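Local coordinates for protein LytB (Plasmodium falciparum, PDB 4N7B) that reduces (E)-4-hydroxy-3-methylbut-2-enyl diphosphate to isopentenyl and dimethylallyl diphosphate, the last step of the apicoplast isoprenoid precursor pathway, using an iron-sulfur cluster, at residues A[385-390]-A[410-415]; A[220-225]-A[496-501]; A[239-244]-A[252-257]; A[323-328]-A[347-352]. All coordinates share one frame; numbering follows the deposited sequence. Where two conformers were deposited one is given.

Interaction 1 (A[385-390]-A[410-415]); sequences LSMDDC and GSICYA. With F3S (Fe3-s4 cluster), chain B.
Ile412 packs its CD1 methyl against Leu385, Met387 and Cys390, at a place where two strand-to-helix loops of an α/β fold lie side by side. The loops leave the adjacent parallel strands 377-381 and 405-406; the first leads into helix 387-400, and the second crosses to helix 414-427, which also packs against strand 221-226.

The apolar part converges on that single carbon. Ile412 CD1 lies 3.8 Å from Cys390 CB, 3.9 Å from Cys390 SG and 4.1 Å from Leu385 CB, with Met387 CG farther off at 4.4 Å. With CG1 anti to the carbonyl carbon (chi1 -68°) and CD1 extended beyond it, the branch reaches its full length from the backbone. Thr381 and Thr417 also touch Ile412.

Among the polar groups, Ser386 caps its own helix, 387-400: its OG accepts a nearly straight bond from Asp389 N at 3.1 Å (N-H...O 174°) and a weak, strongly bent one from Asp388 N. Gln420 ties the 385-387 backbone to helix 414-427, using both ends of its amide to bond Leu385 O and Met387 N.

Metal coordination comes next along the chain. Cys413, itself the N-cap of helix 414-427, ligates an iron of the [3Fe-4S] cluster, which is what remains when the labile [4Fe-4S] form meets oxygen. Tyr414 approaches the same cluster obliquely, its CE1 3.8 Å from sulfide S3. Cys413 SG sits between backbone N and carbonyl carbon (chi1 72°) and meets FE4 at 2.3 Å.

Interaction 2 (A[220-225]-A[496-501]); sequences KILYLI and NLLTNP
The carbonyl O of Asn496 takes a 2.9 Å hydrogen bond from Asn500 ND2, in the turn whose Leu498 and Thr499 side chains touch Leu222 of the strand. The bond is almost straight (N-H...O 172°). It reaches a lone pair in the carbonyl plane, and the acceptor also lies in the plane of the Asn500 amide, so the amide meets the carbonyl edge-on, which fixes its rotation.

Contact with the strand is purely apolar and rests on one leucine. Leu222 sends its two methyls to different partners: CD1 meets Leu498 CD1 at 3.9 Å, and CD2 meets Thr499 CG2 at 3.7 Å. Both partners cross Leu222 at about a right angle. The rotation of Thr499 (chi1 66°) separates its functions, since CG2 goes to the leucine while OG1 bonds to Val495 O within the helix.

Leu222 also touches Ile478, Leu480 and Leu507, from the strands flanking its own. Helix 488-499 connects strands 477-482 and 506-511, between which strand 221-226 lies in the sheet. The packing is therefore that of a β-α-β crossover passing over an intervening strand, as in doubly wound parallel α/β domains.

Interaction 3 (A[239-244]-A[252-257]); sequences ETVEEC and IYVKHK
Val241 and Val254 reach toward each other tip to tip, while Cys244 and Ile252 meet nearer to the backbone; together the two pairs join helix 232-247 to the strand that follows it. In the valine pair the same branch is used from both sides: CG2 faces CG2 at 4.2 Å. The two residues share a rotamer, with CG1 anti to the backbone N (chi1 178° in each), which turns CG2 beside that N and into the interface.

The second pair is made differently. Cys244 presents CB rather than its sulfur, and Ile252 CG2 lies 4.2 Å from it. The ethyl branch of Ile252 is folded, with chi2 at -62°, which brings CD1 to 4.1 Å from the carbonyl O of Cys244. One isoleucine thus touches both the side chain and the backbone of the helix.

Spacing explains the match. Ile252 and Val254 are two residues apart and so fall on one face of the strand, whereas Val241 and Cys244 are three apart and lie on one side of the helix. The pairing runs in reverse, 241 with 254 and 244 with 252, as expected where the chain turns back on itself.

This is a helix layered on one face of a four-stranded parallel sheet, as in α/β folds: Val241 and Cys244 also rest on Ile289, and Val241 on Ala273, so helix 232-247 packs across strand 252-255 and both its parallel neighbours, 273-276 and 287-290.

Interaction 4 (A[323-328]-A[347-352]); sequences VYVQMK and IGTYNE. With NA (sodium ion), chain F.
Glu352 lies against Gln326 and Val325, and its side chain can be followed outward as it passes along helix 316-329. CB is the apolar end: Gln326 CG stands 3.9 Å from it and Val325 CG1 4.1 Å, Val325 crossing Glu352 at about a right angle. At CG the chain bends (chi2 -77°), which carries the carboxylate beside the glutamine amide. CD then comes to 3.6 Å from Gln326 OE1. At the tip the two oxygens differ. OE1 sits over the face of the amide, 3.1 Å from its carbonyl carbon, Gln326 CD, in a stacked approach with the two planes 21° apart; OE2 is hydrogen-bonded to His322 ND1, one turn earlier on the same helix as Gln326.

Deeper in the interface, Val325 uses its other methyl. CG2 meets Thr349 CG2 at 3.9 Å, and Thr349 OG1 bonds back to Glu345 O. Glu345 is the proton donor by similarity, so this packing lies close behind the probable catalytic residue. Val325 also rests on Val380 of strand 377-381, placing helix 316-329 on the sheet of this α/β unit, with helix 344-350 and the residues after it packed against that helix. Next to Val325, Tyr324 binds a sodium ion through OH at 3.0 Å, the ion lying at the ring edge and in its plane.

Two acceptors, Gln326 OE1 and Glu352 OE1, stand 3.1 Å apart, which is probably mildly unfavourable but partly offset by the electron-poor Gln326 CD beneath Glu352 OE1, while His322 holds the other carboxylate oxygen.

How the interactions relate
The four contacts sample three α/β units grouped around the iron-sulfur cluster. Interactions 1 and 4 share the unit containing strand 377-381; their centres are 18 Å apart and their nearest atoms about 7 Å. Interaction 1 supplies the cluster ligand Cys413, while in interaction 4 the Thr349 side chain is about 10 Å from the cluster. Interaction 3 belongs to a second unit, with the side chain of Val241 about 13 Å from the cluster and those of Val254 and His293, a substrate-binding residue by similarity, about 8 Å apart. Interaction 2, its centre about 26 Å from the chain centre, joins the first strand of the model to a helix some 270 residues later, and the other three are nested within the loop it closes.

Interaction 1 (A[385-390]-A[410-415])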
loop_
_atom_site.group_PDB
_atom_site.type_symbol
_atom_site.label_atom_id
_atom_site.label_comp_id
_atom_site.label_asym_id
_atom_site.label_seq_id
_atom_site.Cartn_x
_atom_site.Cartn_y
_atom_site.Cartn_z
ATOM N N LEU A 385 1.934 5.264 -5.303
ATOM C CA LEU A 385 1.444 6.354 -6.136
ATOM C C LEU A 385 0.818 5.860 -7.452
ATOM O O LEU A 385 1.013 4.720 -7.876
ATOM C CB LEU A 385 2.592 7.310 -6.457
ATOM C CG LEU A 385 3.195 8.022 -5.242
ATOM C CD1 LEU A 385 4.248 9.005 -5.706
ATOM C CD2 LEU A 385 2.104 8.731 -4.440
ATOM N N SER A 386 0.032 6.727 -8.071
ATOM C CA SER A 386 -0.320 6.596 -9.469
ATOM C C SER A 386 0.955 6.718 -10.274
ATOM O O SER A 386 1.717 7.662 -10.078
ATOM C CB SER A 386 -1.236 7.749 -9.871
ATOM O OG SER A 386 -1.211 7.918 -11.274
ATOM N N MET A 387 1.204 5.779 -11.173
ATOM C CA MET A 387 2.388 5.856 -12.019
ATOM C C MET A 387 2.298 7.065 -12.927
ATOM O O MET A 387 3.310 7.644 -13.287
ATOM C CB MET A 387 2.534 4.595 -12.861
ATOM C CG MET A 387 2.805 3.353 -12.037
ATOM S SD MET A 387 3.327 1.967 -13.068
ATOM C CE MET A 387 1.817 1.509 -13.814
ATOM N N ASP A 388 1.081 7.447 -13.297
ATOM C CA ASP A 388 0.884 8.587 -14.189
ATOM C C ASP A 388 1.214 9.907 -13.510
ATOM O O ASP A 388 1.968 10.695 -14.055
ATOM C CB ASP A 388 -0.549 8.618 -14.686
ATOM C CG ASP A 388 -0.943 7.327 -15.380
ATOM O OD1 ASP A 388 -0.426 7.065 -16.493
ATOM O OD2 ASP A 388 -1.745 6.561 -14.790
ATOM N N ASP A 389 0.645 10.128 -12.325
ATOM C CA ASP A 389 0.934 11.304 -11.527
ATOM C C ASP A 389 2.405 11.356 -11.183
ATOM O O ASP A 389 3.043 12.405 -11.294
ATOM C CB ASP A 389 0.155 11.276 -10.217
ATOM C CG ASP A 389 -1.304 11.699 -10.366
ATOM O OD1 ASP A 389 -1.719 12.155 -11.467
ATOM O OD2 ASP A 389 -2.035 11.581 -9.341
ATOM N N CYS A 390 2.951 10.223 -10.754
ATOM C CA CYS A 390 4.347 10.189 -10.321
ATOM C C CYS A 390 5.249 10.632 -11.458
ATOM O O CYS A 390 6.125 11.478 -11.275
ATOM C CB CYS A 390 4.776 8.797 -9.842
ATOM S SG CYS A 390 6.370 8.821 -9.029
ATOM N N GLY A 410 13.534 2.293 -8.786
ATOM C CA GLY A 410 12.370 3.096 -8.430
ATOM C C GLY A 410 11.812 2.768 -7.048
ATOM O O GLY A 410 12.246 1.800 -6.411
ATOM N N SER A 411 10.841 3.562 -6.594
ATOM C CA SER A 411 10.253 3.429 -5.255
ATOM C C SER A 411 8.853 2.830 -5.337
ATOM O O SER A 411 8.367 2.224 -4.370
ATOM C CB SER A 411 10.176 4.800 -4.560
ATOM O OG SER A 411 11.447 5.423 -4.532
ATOM N N ILE A 412 8.170 3.025 -6.462
ATOM C CA ILE A 412 6.825 2.471 -6.609
ATOM C C ILE A 412 6.961 0.952 -6.725
ATOM O O ILE A 412 7.682 0.462 -7.602
ATOM C CB ILE A 412 6.108 3.054 -7.837
ATOM C CG1 ILE A 412 5.807 4.537 -7.612
ATOM C CG2 ILE A 412 4.806 2.309 -8.098
ATOM C CD1 ILE A 412 5.136 5.174 -8.776
ATOM N N CYS A 413 6.286 0.203 -5.845
ATOM C CA CYS A 413 6.512 -1.254 -5.722
ATOM C C CYS A 413 5.879 -2.097 -6.847
ATOM O O CYS A 413 5.007 -1.641 -7.599
ATOM C CB CYS A 413 5.990 -1.750 -4.371
ATOM S SG CYS A 413 4.196 -1.790 -4.246
ATOM N N TYR A 414 6.322 -3.348 -6.922
ATOM C CA TYR A 414 5.939 -4.253 -7.983
ATOM C C TYR A 414 4.415 -4.423 -7.973
ATOM O O TYR A 414 3.788 -4.553 -9.031
ATOM C CB TYR A 414 6.669 -5.621 -7.803
ATOM C CG TYR A 414 6.025 -6.453 -6.740
ATOM C CD1 TYR A 414 6.234 -6.177 -5.389
ATOM C CD2 TYR A 414 5.137 -7.468 -7.076
ATOM C CE1 TYR A 414 5.592 -6.918 -4.414
ATOM C CE2 TYR A 414 4.501 -8.209 -6.112
ATOM C CZ TYR A 414 4.724 -7.935 -4.791
ATOM O OH TYR A 414 4.079 -8.677 -3.844
ATOM N N ALA A 415 3.808 -4.410 -6.784
ATOM C CA ALA A 415 2.372 -4.715 -6.672
ATOM C C ALA A 415 1.525 -3.575 -7.196
ATOM O O ALA A 415 0.520 -3.786 -7.882
ATOM C CB ALA A 415 1.992 -5.041 -5.232
HETATM FE FE1 F3S B . 2.287 -4.167 -0.694
HETATM FE FE3 F3S B . 4.761 -3.540 0.166
HETATM FE FE4 F3S B . 3.772 -2.554 -2.130
HETATM S S1 F3S B . 2.885 -3.542 1.319
HETATM S S2 F3S B . 1.569 -2.404 -1.849
HETATM S S3 F3S B . 4.240 -4.659 -1.642
HETATM S S4 F3S B . 5.027 -1.500 -0.664
#

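Interaction 2 (A[220-225]-A[496-501])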
loop_
_atom_site.group_PDB
_atom_site.type_symbol
_atom_site.label_atom_id
_atom_site.label_comp_id
_atom_site.label_asym_id
_atom_site.label_seq_id
_atom_site.Cartn_x
_atom_site.Cartn_y
_atom_site.Cartn_z
ATOM N N LYS A 220 -22.656 -9.102 -22.523
ATOM C CA LYS A 220 -22.233 -8.683 -21.194
ATOM C C LYS A 220 -21.027 -9.491 -20.742
ATOM O O LYS A 220 -21.050 -10.723 -20.778
ATOM C CB LYS A 220 -23.394 -8.828 -20.220
ATOM C CG LYS A 220 -24.619 -8.033 -20.674
ATOM C CD LYS A 220 -25.762 -8.146 -19.699
ATOM C CE LYS A 220 -25.494 -7.336 -18.455
ATOM N NZ LYS A 220 -26.666 -7.337 -17.525
ATOM N N ILE A 221 -19.970 -8.804 -20.324
ATOM C CA ILE A 221 -18.761 -9.487 -19.898
ATOM C C ILE A 221 -18.170 -8.884 -18.643
ATOM O O ILE A 221 -18.060 -7.657 -18.511
ATOM C CB ILE A 221 -17.676 -9.415 -20.962
ATOM C CG1 ILE A 221 -18.156 -10.052 -22.255
ATOM C CG2 ILE A 221 -16.405 -10.118 -20.466
ATOM C CD1 ILE A 221 -17.169 -9.867 -23.384
ATOM N N LEU A 222 -17.777 -9.756 -17.721
ATOM C CA LEU A 222 -17.024 -9.341 -16.545
ATOM C C LEU A 222 -15.587 -9.812 -16.678
ATOM O O LEU A 222 -15.296 -11.020 -16.721
ATOM C CB LEU A 222 -17.661 -9.904 -15.281
ATOM C CG LEU A 222 -16.889 -9.638 -13.995
ATOM C CD1 LEU A 222 -17.046 -8.212 -13.571
ATOM C CD2 LEU A 222 -17.370 -10.566 -12.904
ATOM N N TYR A 223 -14.678 -8.856 -16.781
ATOM C CA TYR A 223 -13.271 -9.170 -16.868
ATOM C C TYR A 223 -12.713 -9.182 -15.464
ATOM O O TYR A 223 -12.568 -8.133 -14.828
ATOM C CB TYR A 223 -12.546 -8.130 -17.697
ATOM C CG TYR A 223 -12.887 -8.137 -19.169
ATOM C CD1 TYR A 223 -12.317 -9.065 -20.020
ATOM C CD2 TYR A 223 -13.752 -7.186 -19.713
ATOM C CE1 TYR A 223 -12.603 -9.073 -21.369
ATOM C CE2 TYR A 223 -14.044 -7.185 -21.068
ATOM C CZ TYR A 223 -13.461 -8.139 -21.886
ATOM O OH TYR A 223 -13.733 -8.166 -23.224
ATOM N N LEU A 224 -12.440 -10.375 -14.968
ATOM C CA LEU A 224 -11.819 -10.547 -13.674
ATOM C C LEU A 224 -10.316 -10.489 -13.878
ATOM O O LEU A 224 -9.716 -11.313 -14.584
ATOM C CB LEU A 224 -12.223 -11.881 -13.045
ATOM C CG LEU A 224 -11.565 -12.201 -11.700
ATOM C CD1 LEU A 224 -11.965 -11.160 -10.642
ATOM C CD2 LEU A 224 -11.967 -13.614 -11.257
ATOM N N ILE A 225 -9.708 -9.493 -13.261
ATOM C CA ILE A 225 -8.337 -9.137 -13.572
ATOM C C ILE A 225 -7.344 -9.761 -12.609
ATOM O O ILE A 225 -7.586 -9.850 -11.404
ATOM C CB ILE A 225 -8.163 -7.621 -13.538
ATOM C CG1 ILE A 225 -9.031 -6.989 -14.622
ATOM C CG2 ILE A 225 -6.725 -7.256 -13.771
ATOM C CD1 ILE A 225 -9.217 -5.494 -14.501
ATOM N N ASN A 496 -19.632 -13.418 -7.847
ATOM C CA ASN A 496 -20.841 -14.204 -7.659
ATOM C C ASN A 496 -22.113 -13.403 -7.982
ATOM O O ASN A 496 -23.000 -13.879 -8.682
ATOM C CB ASN A 496 -20.884 -14.765 -6.239
ATOM C CG ASN A 496 -22.235 -15.353 -5.890
ATOM O OD1 ASN A 496 -22.534 -16.500 -6.217
ATOM N ND2 ASN A 496 -23.072 -14.552 -5.244
ATOM N N LEU A 497 -22.197 -12.180 -7.485
ATOM C CA LEU A 497 -23.349 -11.340 -7.760
ATOM C C LEU A 497 -23.484 -11.058 -9.258
ATOM O O LEU A 497 -24.550 -11.216 -9.822
ATOM C CB LEU A 497 -23.203 -10.030 -7.001
ATOM C CG LEU A 497 -24.295 -8.981 -7.232
ATOM C CD1 LEU A 497 -25.570 -9.405 -6.551
ATOM C CD2 LEU A 497 -23.835 -7.598 -6.769
ATOM N N LEU A 498 -22.396 -10.648 -9.901
ATOM C CA LEU A 498 -22.463 -10.154 -11.283
ATOM C C LEU A 498 -22.610 -11.214 -12.372
ATOM O O LEU A 498 -23.184 -10.922 -13.418
ATOM C CB LEU A 498 -21.239 -9.280 -11.590
ATOM C CG LEU A 498 -21.182 -7.962 -10.783
ATOM C CD1 LEU A 498 -19.873 -7.246 -11.011
ATOM C CD2 LEU A 498 -22.341 -7.046 -11.128
ATOM N N THR A 499 -22.085 -12.424 -12.143
ATOM C CA THR A 499 -22.109 -13.482 -13.168
ATOM C C THR A 499 -23.352 -14.365 -13.084
ATOM O O THR A 499 -23.608 -15.189 -13.963
ATOM C CB THR A 499 -20.868 -14.393 -13.065
ATOM O OG1 THR A 499 -20.908 -15.110 -11.830
ATOM C CG2 THR A 499 -19.594 -13.568 -13.095
ATOM N N ASN A 500 -24.121 -14.198 -12.017
ATOM C CA ASN A 500 -25.400 -14.886 -11.865
ATOM C C ASN A 500 -26.615 -13.981 -12.087
ATOM O O ASN A 500 -26.478 -12.769 -12.166
ATOM C CB ASN A 500 -25.476 -15.504 -10.477
ATOM C CG ASN A 500 -24.587 -16.698 -10.348
ATOM O OD1 ASN A 500 -24.903 -17.768 -10.866
ATOM N ND2 ASN A 500 -23.439 -16.524 -9.699
ATOM N N PRO A 501 -27.811 -14.581 -12.200
ATOM C CA PRO A 501 -29.032 -13.791 -12.358
ATOM C C PRO A 501 -29.183 -12.857 -11.170
ATOM O O PRO A 501 -28.773 -13.230 -10.072
ATOM C CB PRO A 501 -30.149 -14.847 -12.347
ATOM C CG PRO A 501 -29.463 -16.158 -12.676
ATOM C CD PRO A 501 -28.081 -16.030 -12.129
#

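Interaction 3 (A[239-244]-A[252-257])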
loop_
_atom_site.group_PDB
_atom_site.type_symbol
_atom_site.label_atom_id
_atom_site.label_comp_id
_atom_site.label_asym_id
_atom_site.label_seq_id
_atom_site.Cartn_x
_atom_site.Cartn_y
_atom_site.Cartn_z
ATOM N N GLU A 239 -0.025 -12.218 8.518
ATOM C CA GLU A 239 0.468 -13.444 9.136
ATOM C C GLU A 239 1.287 -13.101 10.389
ATOM O O GLU A 239 1.228 -13.805 11.390
ATOM C CB GLU A 239 1.293 -14.246 8.124
ATOM C CG GLU A 239 1.774 -15.617 8.642
ATOM C CD GLU A 239 2.470 -16.462 7.563
ATOM O OE1 GLU A 239 2.873 -17.612 7.867
ATOM O OE2 GLU A 239 2.617 -15.977 6.413
ATOM N N THR A 240 2.021 -11.992 10.347
ATOM C CA THR A 240 2.816 -11.581 11.504
ATOM C C THR A 240 1.911 -11.390 12.714
ATOM O O THR A 240 2.231 -11.840 13.811
ATOM C CB THR A 240 3.578 -10.274 11.254
ATOM O OG1 THR A 240 4.645 -10.507 10.325
ATOM C CG2 THR A 240 4.155 -9.741 12.557
ATOM N N VAL A 241 0.773 -10.737 12.524
ATOM C CA VAL A 241 -0.137 -10.493 13.645
ATOM C C VAL A 241 -0.803 -11.773 14.106
ATOM O O VAL A 241 -0.901 -12.026 15.306
ATOM C CB VAL A 241 -1.237 -9.472 13.293
ATOM C CG1 VAL A 241 -2.194 -9.275 14.472
ATOM C CG2 VAL A 241 -0.605 -8.139 12.906
ATOM N N GLU A 242 -1.259 -12.577 13.152
ATOM C CA GLU A 242 -1.957 -13.824 13.453
ATOM C C GLU A 242 -1.059 -14.790 14.227
ATOM O O GLU A 242 -1.511 -15.540 15.100
ATOM C CB GLU A 242 -2.431 -14.477 12.153
ATOM C CG GLU A 242 -3.825 -14.033 11.711
ATOM C CD GLU A 242 -4.122 -14.374 10.259
ATOM O OE1 GLU A 242 -3.233 -14.945 9.586
ATOM O OE2 GLU A 242 -5.240 -14.055 9.777
ATOM N N GLU A 243 0.228 -14.748 13.923
ATOM C CA GLU A 243 1.155 -15.702 14.482
ATOM C C GLU A 243 1.555 -15.274 15.899
ATOM O O GLU A 243 1.831 -16.119 16.762
ATOM C CB GLU A 243 2.351 -15.850 13.544
ATOM C CG GLU A 243 3.184 -17.080 13.814
ATOM C CD GLU A 243 2.470 -18.344 13.411
ATOM O OE1 GLU A 243 1.744 -18.322 12.393
ATOM O OE2 GLU A 243 2.624 -19.347 14.128
ATOM N N CYS A 244 1.541 -13.966 16.147
ATOM C CA CYS A 244 1.780 -13.427 17.483
ATOM C C CYS A 244 0.624 -13.786 18.395
ATOM O O CYS A 244 0.808 -14.117 19.567
ATOM C CB CYS A 244 1.910 -11.910 17.422
ATOM S SG CYS A 244 3.542 -11.336 16.902
ATOM N N ILE A 252 -2.712 -8.243 21.586
ATOM C CA ILE A 252 -1.483 -7.978 20.846
ATOM C C ILE A 252 -1.564 -6.590 20.240
ATOM O O ILE A 252 -2.457 -6.302 19.439
ATOM C CB ILE A 252 -1.268 -9.006 19.725
ATOM C CG1 ILE A 252 -0.973 -10.376 20.329
ATOM C CG2 ILE A 252 -0.137 -8.569 18.803
ATOM C CD1 ILE A 252 0.291 -10.398 21.169
ATOM N N TYR A 253 -0.620 -5.734 20.605
ATOM C CA TYR A 253 -0.688 -4.333 20.223
ATOM C C TYR A 253 -0.027 -4.087 18.882
ATOM O O TYR A 253 1.073 -4.566 18.622
ATOM C CB TYR A 253 -0.062 -3.462 21.309
ATOM C CG TYR A 253 -0.926 -3.411 22.540
ATOM C CD1 TYR A 253 -1.999 -2.532 22.618
ATOM C CD2 TYR A 253 -0.704 -4.270 23.608
ATOM C CE1 TYR A 253 -2.806 -2.487 23.735
ATOM C CE2 TYR A 253 -1.512 -4.233 24.733
ATOM C CZ TYR A 253 -2.561 -3.339 24.789
ATOM O OH TYR A 253 -3.374 -3.294 25.899
ATOM N N VAL A 254 -0.722 -3.348 18.025
ATOM C CA VAL A 254 -0.205 -3.023 16.707
ATOM C C VAL A 254 -0.215 -1.519 16.528
ATOM O O VAL A 254 -1.220 -0.865 16.785
ATOM C CB VAL A 254 -1.068 -3.639 15.602
ATOM C CG1 VAL A 254 -0.529 -3.252 14.237
ATOM C CG2 VAL A 254 -1.138 -5.150 15.758
ATOM N N LYS A 255 0.912 -0.975 16.089
ATOM C CA LYS A 255 1.030 0.453 15.867
ATOM C C LYS A 255 0.501 0.798 14.472
ATOM O O LYS A 255 1.049 0.357 13.470
ATOM C CB LYS A 255 2.486 0.880 16.036
ATOM C CG LYS A 255 2.785 2.280 15.561
ATOM C CD LYS A 255 1.991 3.341 16.299
ATOM C CE LYS A 255 2.389 4.732 15.793
ATOM N NZ LYS A 255 1.730 5.860 16.521
ATOM N N HIS A 256 -0.551 1.616 14.466
ATOM C CA HIS A 256 -1.404 1.904 13.306
ATOM C C HIS A 256 -2.059 0.650 12.748
ATOM O O HIS A 256 -1.654 -0.472 13.058
ATOM C CB HIS A 256 -0.671 2.658 12.189
ATOM C CG HIS A 256 -1.605 3.298 11.203
ATOM N ND1 HIS A 256 -2.277 4.471 11.479
ATOM C CD2 HIS A 256 -2.014 2.915 9.971
ATOM C CE1 HIS A 256 -3.042 4.791 10.452
ATOM N NE2 HIS A 256 -2.901 3.863 9.524
ATOM N N LYS A 257 -3.085 0.851 11.926
ATOM C CA LYS A 257 -3.786 -0.260 11.305
ATOM C C LYS A 257 -2.777 -1.067 10.491
ATOM O O LYS A 257 -1.961 -0.516 9.764
ATOM C CB LYS A 257 -4.944 0.248 10.458
ATOM C CG LYS A 257 -6.030 0.887 11.317
ATOM C CD LYS A 257 -7.219 1.329 10.488
ATOM C CE LYS A 257 -8.419 1.693 11.369
ATOM N NZ LYS A 257 -9.052 0.499 12.019
#

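Interaction 4 (A[323-328]-A[347-352])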
loop_
_atom_site.group_PDB
_atom_site.type_symbol
_atom_site.label_atom_id
_atom_site.label_comp_id
_atom_site.label_asym_id
_atom_site.label_seq_id
_atom_site.Cartn_x
_atom_site.Cartn_y
_atom_site.Cartn_z
ATOM N N VAL A 323 15.666 3.130 3.780
ATOM C CA VAL A 323 17.081 2.822 3.784
ATOM C C VAL A 323 17.858 3.730 2.823
ATOM O O VAL A 323 18.890 4.290 3.186
ATOM C CB VAL A 323 17.277 1.327 3.426
ATOM C CG1 VAL A 323 18.605 1.107 2.770
ATOM C CG2 VAL A 323 17.118 0.482 4.676
ATOM N N TYR A 324 17.364 3.886 1.603
ATOM C CA TYR A 324 18.005 4.800 0.663
ATOM C C TYR A 324 18.061 6.225 1.223
ATOM O O TYR A 324 19.040 6.935 1.027
ATOM C CB TYR A 324 17.279 4.804 -0.684
ATOM C CG TYR A 324 17.819 3.753 -1.624
ATOM C CD1 TYR A 324 18.942 3.998 -2.415
ATOM C CD2 TYR A 324 17.243 2.496 -1.675
ATOM C CE1 TYR A 324 19.447 3.015 -3.263
ATOM C CE2 TYR A 324 17.733 1.517 -2.509
ATOM C CZ TYR A 324 18.823 1.775 -3.305
ATOM O OH TYR A 324 19.285 0.764 -4.122
ATOM N N VAL A 325 17.011 6.634 1.926
ATOM C CA VAL A 325 16.942 7.977 2.462
ATOM C C VAL A 325 18.064 8.213 3.483
ATOM O O VAL A 325 18.774 9.224 3.426
ATOM C CB VAL A 325 15.573 8.232 3.115
ATOM C CG1 VAL A 325 15.648 9.432 4.039
ATOM C CG2 VAL A 325 14.500 8.439 2.034
ATOM N N GLN A 326 18.214 7.286 4.419
ATOM C CA GLN A 326 19.270 7.385 5.419
ATOM C C GLN A 326 20.635 7.368 4.751
ATOM O O GLN A 326 21.536 8.122 5.127
ATOM C CB GLN A 326 19.186 6.218 6.397
ATOM C CG GLN A 326 18.106 6.368 7.462
ATOM C CD GLN A 326 17.913 5.083 8.278
ATOM O OE1 GLN A 326 17.135 4.211 7.895
ATOM N NE2 GLN A 326 18.631 4.964 9.396
ATOM N N MET A 327 20.793 6.496 3.760
ATOM C CA MET A 327 22.096 6.305 3.120
ATOM C C MET A 327 22.537 7.545 2.350
ATOM O O MET A 327 23.713 7.931 2.374
ATOM C CB MET A 327 22.040 5.125 2.161
ATOM C CG MET A 327 23.314 4.926 1.350
ATOM S SD MET A 327 23.155 3.508 0.246
ATOM C CE MET A 327 21.641 3.812 -0.620
ATOM N N LYS A 328 21.595 8.161 1.649
ATOM C CA LYS A 328 21.918 9.341 0.851
ATOM C C LYS A 328 22.048 10.577 1.716
ATOM O O LYS A 328 22.817 11.488 1.404
ATOM C CB LYS A 328 20.874 9.549 -0.242
ATOM C CG LYS A 328 20.973 8.498 -1.329
ATOM C CD LYS A 328 22.349 8.558 -1.984
ATOM C CE LYS A 328 22.561 7.421 -2.945
ATOM N NZ LYS A 328 23.820 7.630 -3.699
ATOM N N ILE A 347 5.049 9.872 6.207
ATOM C CA ILE A 347 5.520 10.432 7.468
ATOM C C ILE A 347 6.677 9.610 8.017
ATOM O O ILE A 347 7.702 10.162 8.411
ATOM C CB ILE A 347 4.372 10.486 8.476
ATOM C CG1 ILE A 347 3.367 11.558 8.044
ATOM C CG2 ILE A 347 4.881 10.777 9.890
ATOM C CD1 ILE A 347 2.021 11.450 8.765
ATOM N N GLY A 348 6.521 8.284 8.018
ATOM C CA GLY A 348 7.549 7.389 8.524
ATOM C C GLY A 348 8.860 7.519 7.766
ATOM O O GLY A 348 9.928 7.564 8.363
ATOM N N THR A 349 8.781 7.578 6.443
ATOM C CA THR A 349 9.966 7.739 5.606
ATOM C C THR A 349 10.624 9.105 5.826
ATOM O O THR A 349 11.844 9.222 5.940
ATOM C CB THR A 349 9.595 7.630 4.120
ATOM O OG1 THR A 349 9.162 6.295 3.836
ATOM C CG2 THR A 349 10.799 7.980 3.248
ATOM N N TYR A 350 9.797 10.144 5.872
ATOM C CA TYR A 350 10.269 11.499 6.111
ATOM C C TYR A 350 11.136 11.534 7.364
ATOM O O TYR A 350 12.212 12.120 7.373
ATOM C CB TYR A 350 9.074 12.452 6.265
ATOM C CG TYR A 350 9.457 13.897 6.589
ATOM C CD1 TYR A 350 9.790 14.802 5.587
ATOM C CD2 TYR A 350 9.506 14.343 7.901
ATOM C CE1 TYR A 350 10.160 16.113 5.889
ATOM C CE2 TYR A 350 9.867 15.656 8.207
ATOM C CZ TYR A 350 10.188 16.532 7.198
ATOM O OH TYR A 350 10.538 17.828 7.511
ATOM N N ASN A 351 10.682 10.888 8.429
ATOM C CA ASN A 351 11.350 11.041 9.712
ATOM C C ASN A 351 12.667 10.289 9.822
ATOM O O ASN A 351 13.305 10.312 10.868
ATOM C CB ASN A 351 10.399 10.670 10.845
ATOM C CG ASN A 351 9.493 11.825 11.224
ATOM O OD1 ASN A 351 9.917 12.976 11.218
ATOM N ND2 ASN A 351 8.245 11.527 11.536
ATOM N N GLU A 352 13.092 9.643 8.743
ATOM C CA GLU A 352 14.408 9.012 8.731
ATOM C C GLU A 352 15.489 10.066 8.500
ATOM O O GLU A 352 16.628 9.883 8.910
ATOM C CB GLU A 352 14.484 7.928 7.660
ATOM C CG GLU A 352 13.569 6.726 7.903
ATOM C CD GLU A 352 14.101 5.759 8.962
ATOM O OE1 GLU A 352 15.206 5.987 9.492
ATOM O OE2 GLU A 352 13.411 4.759 9.262
HETATM NA NA NA F . 17.597 -1.626 -4.676
#